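Local structure of OLD nuclease (Thermus scotoductus, 6P74) at residues Pro149-Gln161 with Ala225-Glu237. The protein degrades linear or supercoiled double-stranded DNA from 5' to 3' with metal-dependent nuclease activity, and has DNA-stimulated ATPase activity. Sequence-based numbering, arbitrary orientation.
Sequences PSIRGSILGRLLQ and ANPFNSLRLQYRE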
# COMPACT_ATOMS: atom_id res chain seq x y z
N PRO A 149 19.75 3.75 8.77
CA PRO A 149 20.96 3.25 9.43
C PRO A 149 20.65 2.38 10.65
O PRO A 149 21.52 2.19 11.51
CB PRO A 149 21.70 4.53 9.83
CG PRO A 149 20.67 5.64 9.75
CD PRO A 149 19.74 5.22 8.66
N SER A 150 19.43 1.85 10.72
CA SER A 150 18.99 1.02 11.83
C SER A 150 17.82 0.15 11.39
O SER A 150 17.15 0.44 10.39
CB SER A 150 18.57 1.87 13.04
OG SER A 150 17.21 2.25 12.93
N ILE A 151 17.58 -0.92 12.15
CA ILE A 151 16.48 -1.85 11.92
C ILE A 151 15.81 -2.14 13.26
O ILE A 151 16.39 -1.95 14.33
CB ILE A 151 16.95 -3.18 11.26
CG1 ILE A 151 17.95 -3.91 12.16
CG2 ILE A 151 17.60 -2.94 9.90
CD1 ILE A 151 18.27 -5.29 11.67
N ARG A 152 14.56 -2.60 13.19
CA ARG A 152 13.84 -3.04 14.38
C ARG A 152 12.47 -3.56 13.99
O ARG A 152 11.89 -3.13 12.98
CB ARG A 152 13.74 -1.90 15.41
CG ARG A 152 12.79 -2.16 16.59
CD ARG A 152 13.35 -3.12 17.64
NE ARG A 152 12.30 -3.73 18.46
CZ ARG A 152 12.51 -4.57 19.48
NH1 ARG A 152 13.74 -4.91 19.83
NH2 ARG A 152 11.47 -5.07 20.15
N GLY A 153 11.94 -4.49 14.77
CA GLY A 153 10.61 -5.02 14.52
C GLY A 153 10.33 -6.15 15.48
O GLY A 153 11.18 -6.55 16.27
N SER A 154 9.10 -6.66 15.40
CA SER A 154 8.75 -7.82 16.20
C SER A 154 9.66 -9.01 15.92
O SER A 154 9.70 -9.96 16.72
CB SER A 154 7.28 -8.20 15.96
OG SER A 154 6.96 -8.11 14.58
N ILE A 155 10.42 -8.96 14.82
CA ILE A 155 11.36 -10.03 14.50
C ILE A 155 12.52 -10.05 15.49
O ILE A 155 12.86 -11.09 16.07
CB ILE A 155 11.86 -9.88 13.05
CG1 ILE A 155 13.00 -10.86 12.77
CG2 ILE A 155 12.30 -8.44 12.78
CD1 ILE A 155 12.62 -12.30 13.01
N LEU A 156 13.17 -8.90 15.69
CA LEU A 156 14.22 -8.82 16.69
C LEU A 156 13.65 -9.03 18.09
O LEU A 156 14.25 -9.72 18.92
CB LEU A 156 14.93 -7.48 16.59
CG LEU A 156 16.20 -7.32 17.42
CD1 LEU A 156 17.24 -8.40 17.08
CD2 LEU A 156 16.75 -5.93 17.16
N GLY A 157 12.46 -8.47 18.34
CA GLY A 157 11.80 -8.69 19.62
C GLY A 157 11.65 -10.15 19.97
O GLY A 157 11.87 -10.56 21.11
N ARG A 158 11.26 -10.97 18.98
CA ARG A 158 11.13 -12.39 19.28
C ARG A 158 12.50 -13.01 19.57
O ARG A 158 12.61 -13.92 20.40
CB ARG A 158 10.40 -13.11 18.14
CG ARG A 158 10.34 -14.63 18.24
CD ARG A 158 9.67 -15.09 19.53
NE ARG A 158 9.79 -16.54 19.74
CZ ARG A 158 10.85 -17.15 20.29
NH1 ARG A 158 11.91 -16.44 20.69
NH2 ARG A 158 10.86 -18.47 20.44
N LEU A 159 13.56 -12.49 18.95
CA LEU A 159 14.90 -13.01 19.22
C LEU A 159 15.32 -12.75 20.66
O LEU A 159 15.91 -13.63 21.31
CB LEU A 159 15.91 -12.40 18.25
CG LEU A 159 17.37 -12.88 18.37
CD1 LEU A 159 17.51 -14.36 18.05
CD2 LEU A 159 18.30 -12.06 17.47
N LEU A 160 15.03 -11.56 21.18
CA LEU A 160 15.46 -11.15 22.51
C LEU A 160 14.55 -11.64 23.64
O LEU A 160 14.86 -11.37 24.80
CB LEU A 160 15.56 -9.62 22.60
CG LEU A 160 16.57 -8.96 21.66
CD1 LEU A 160 16.35 -7.45 21.65
CD2 LEU A 160 17.99 -9.30 22.09
N GLN A 161 13.46 -12.34 23.34
CA GLN A 161 12.53 -12.59 24.43
C GLN A 161 13.12 -13.55 25.47
O GLN A 161 12.75 -13.47 26.65
CB GLN A 161 11.18 -13.09 23.89
CG GLN A 161 11.05 -14.58 23.66
CD GLN A 161 9.63 -14.99 23.25
OE1 GLN A 161 8.76 -14.13 22.98
NE2 GLN A 161 9.38 -16.30 23.21
N ALA A 225 11.73 0.37 31.95
CA ALA A 225 11.24 -0.86 32.56
C ALA A 225 11.50 -2.07 31.67
O ALA A 225 11.88 -3.14 32.16
CB ALA A 225 9.74 -0.73 32.86
N ASN A 226 11.30 -1.91 30.36
CA ASN A 226 11.46 -2.99 29.38
C ASN A 226 12.40 -2.52 28.28
O ASN A 226 11.96 -2.18 27.17
CB ASN A 226 10.10 -3.42 28.82
CG ASN A 226 10.20 -4.66 27.96
OD1 ASN A 226 11.15 -5.44 28.07
ND2 ASN A 226 9.20 -4.86 27.10
N PRO A 227 13.71 -2.49 28.54
CA PRO A 227 14.64 -1.87 27.58
C PRO A 227 14.84 -2.67 26.31
O PRO A 227 15.00 -2.08 25.23
CB PRO A 227 15.94 -1.76 28.39
CG PRO A 227 15.85 -2.88 29.37
CD PRO A 227 14.40 -2.99 29.74
N PHE A 228 14.81 -4.01 26.40
CA PHE A 228 14.94 -4.86 25.22
C PHE A 228 13.80 -4.67 24.21
O PHE A 228 13.83 -5.31 23.15
CB PHE A 228 15.05 -6.31 25.68
CG PHE A 228 16.24 -6.55 26.55
CD1 PHE A 228 17.49 -6.76 25.99
CD2 PHE A 228 16.13 -6.54 27.92
CE1 PHE A 228 18.61 -6.96 26.78
CE2 PHE A 228 17.24 -6.74 28.72
CZ PHE A 228 18.49 -6.95 28.14
N ASN A 229 12.82 -3.82 24.48
CA ASN A 229 11.78 -3.50 23.51
C ASN A 229 12.13 -2.31 22.62
O ASN A 229 11.38 -2.01 21.69
CB ASN A 229 10.45 -3.21 24.21
CG ASN A 229 9.50 -4.39 24.15
OD1 ASN A 229 9.92 -5.54 23.96
ND2 ASN A 229 8.21 -4.12 24.32
N SER A 230 13.22 -1.63 22.89
CA SER A 230 13.70 -0.55 22.04
C SER A 230 15.07 -0.84 21.45
O SER A 230 15.61 0.01 20.72
CB SER A 230 13.74 0.76 22.85
OG SER A 230 13.21 0.57 24.15
N LEU A 231 15.65 -1.99 21.74
CA LEU A 231 16.94 -2.33 21.17
C LEU A 231 16.81 -2.55 19.67
O LEU A 231 15.83 -3.12 19.19
CB LEU A 231 17.50 -3.58 21.85
CG LEU A 231 18.91 -3.58 22.41
CD1 LEU A 231 19.21 -2.36 23.29
CD2 LEU A 231 19.09 -4.85 23.21
N ARG A 232 17.79 -2.07 18.92
CA ARG A 232 17.83 -2.27 17.49
C ARG A 232 19.24 -2.68 17.09
O ARG A 232 20.18 -2.56 17.87
CB ARG A 232 17.40 -0.99 16.76
CG ARG A 232 17.79 0.27 17.50
CD ARG A 232 17.46 1.51 16.71
NE ARG A 232 18.29 2.64 17.12
CZ ARG A 232 18.24 3.85 16.56
NH1 ARG A 232 17.39 4.09 15.57
NH2 ARG A 232 19.03 4.82 16.99
N LEU A 233 19.38 -3.21 15.88
CA LEU A 233 20.69 -3.35 15.28
C LEU A 233 21.05 -2.05 14.58
O LEU A 233 20.21 -1.44 13.91
CB LEU A 233 20.72 -4.51 14.27
CG LEU A 233 20.95 -5.93 14.77
CD1 LEU A 233 21.96 -5.96 15.90
CD2 LEU A 233 19.64 -6.58 15.17
N GLN A 234 22.29 -1.60 14.75
CA GLN A 234 22.70 -0.36 14.09
C GLN A 234 24.12 -0.52 13.55
O GLN A 234 24.83 -1.46 13.90
CB GLN A 234 22.57 0.84 15.03
CG GLN A 234 22.86 0.52 16.47
CD GLN A 234 22.39 1.61 17.41
OE1 GLN A 234 21.23 2.03 17.37
NE2 GLN A 234 23.28 2.06 18.27
N TYR A 235 24.50 0.42 12.68
CA TYR A 235 25.82 0.44 12.07
C TYR A 235 26.14 1.87 11.66
O TYR A 235 25.27 2.74 11.64
CB TYR A 235 25.87 -0.51 10.87
CG TYR A 235 24.82 -0.20 9.84
CD1 TYR A 235 23.50 -0.59 10.03
CD2 TYR A 235 25.14 0.50 8.68
CE1 TYR A 235 22.52 -0.29 9.09
CE2 TYR A 235 24.18 0.80 7.74
CZ TYR A 235 22.87 0.41 7.95
OH TYR A 235 21.90 0.71 7.01
N ARG A 236 27.41 2.10 11.31
CA ARG A 236 27.93 3.46 11.14
C ARG A 236 27.46 4.12 9.84
O ARG A 236 26.68 5.08 9.88
CB ARG A 236 29.45 3.45 11.26
CG ARG A 236 30.07 4.82 11.25
CD ARG A 236 31.56 4.69 11.14
NE ARG A 236 32.21 5.99 11.16
CZ ARG A 236 33.51 6.17 11.38
NH1 ARG A 236 34.29 5.11 11.60
NH2 ARG A 236 34.03 7.39 11.39
N GLU A 237 27.93 3.59 8.72
CA GLU A 237 27.51 4.18 7.43
C GLU A 237 28.74 4.46 6.57
O GLU A 237 28.74 5.51 5.89
CB GLU A 237 26.70 5.45 7.69
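Leu156 and Leu233 form the tight side of this contact, where the start of a helix closes over a short strand. Both methyls of Leu156 press on one branch of Leu233, CD1 and CD2 of Leu156 each 3.6 Å from Leu233 CD2. Ile151 covers the neighbouring part of the leucine, its CG1 3.5 Å from Leu233 CB. With chi1 at 61°, CG1 of Ile151 sits between its own backbone N and carbonyl carbon, and the extended chi2 carries CD1 on past the same CB. Farther on, Leu160 meets Leu231 at about a right angle, Leu160 CD1 4.0 Å from Leu231 CB. Ile151 also touches Gln252 and Ile255 of helix 246-266.

Arg152 marks the change to polar contact. Its side chain leaves anti to the backbone N (chi1 170°) and bends at chi2, laying the guanidinium beside the 3-10 turn 227-229 and the loop after it. Arg152 NH1 donates to Leu231 O at 2.8 Å, on a lone pair although tilted from the guanidinium plane, and more weakly to Phe228 O at 3.3 Å. Asn229 O lies over one face of the group and Gly157 N over the opposite one, each toward the rim.

The other polar side is looser. Arg232 NH1 reaches Ser150 OG in a weak bond of 3.2 Å, while Tyr235 rests obliquely against Pro149 at the exposed end. Between the two sides, Ile151 N donates to Leu233 O, also at 3.2 Å. Residues 232-235 continue the pairing with an antiparallel strand of the second subunit, and Gln234 NE2 bonds Ala222 O there. The arrangement is thus a short, weakly bonded antiparallel pair of strands, continued into the second subunit, where what is assigned as the end of the N-terminal ATPase region meets the dimerization domain.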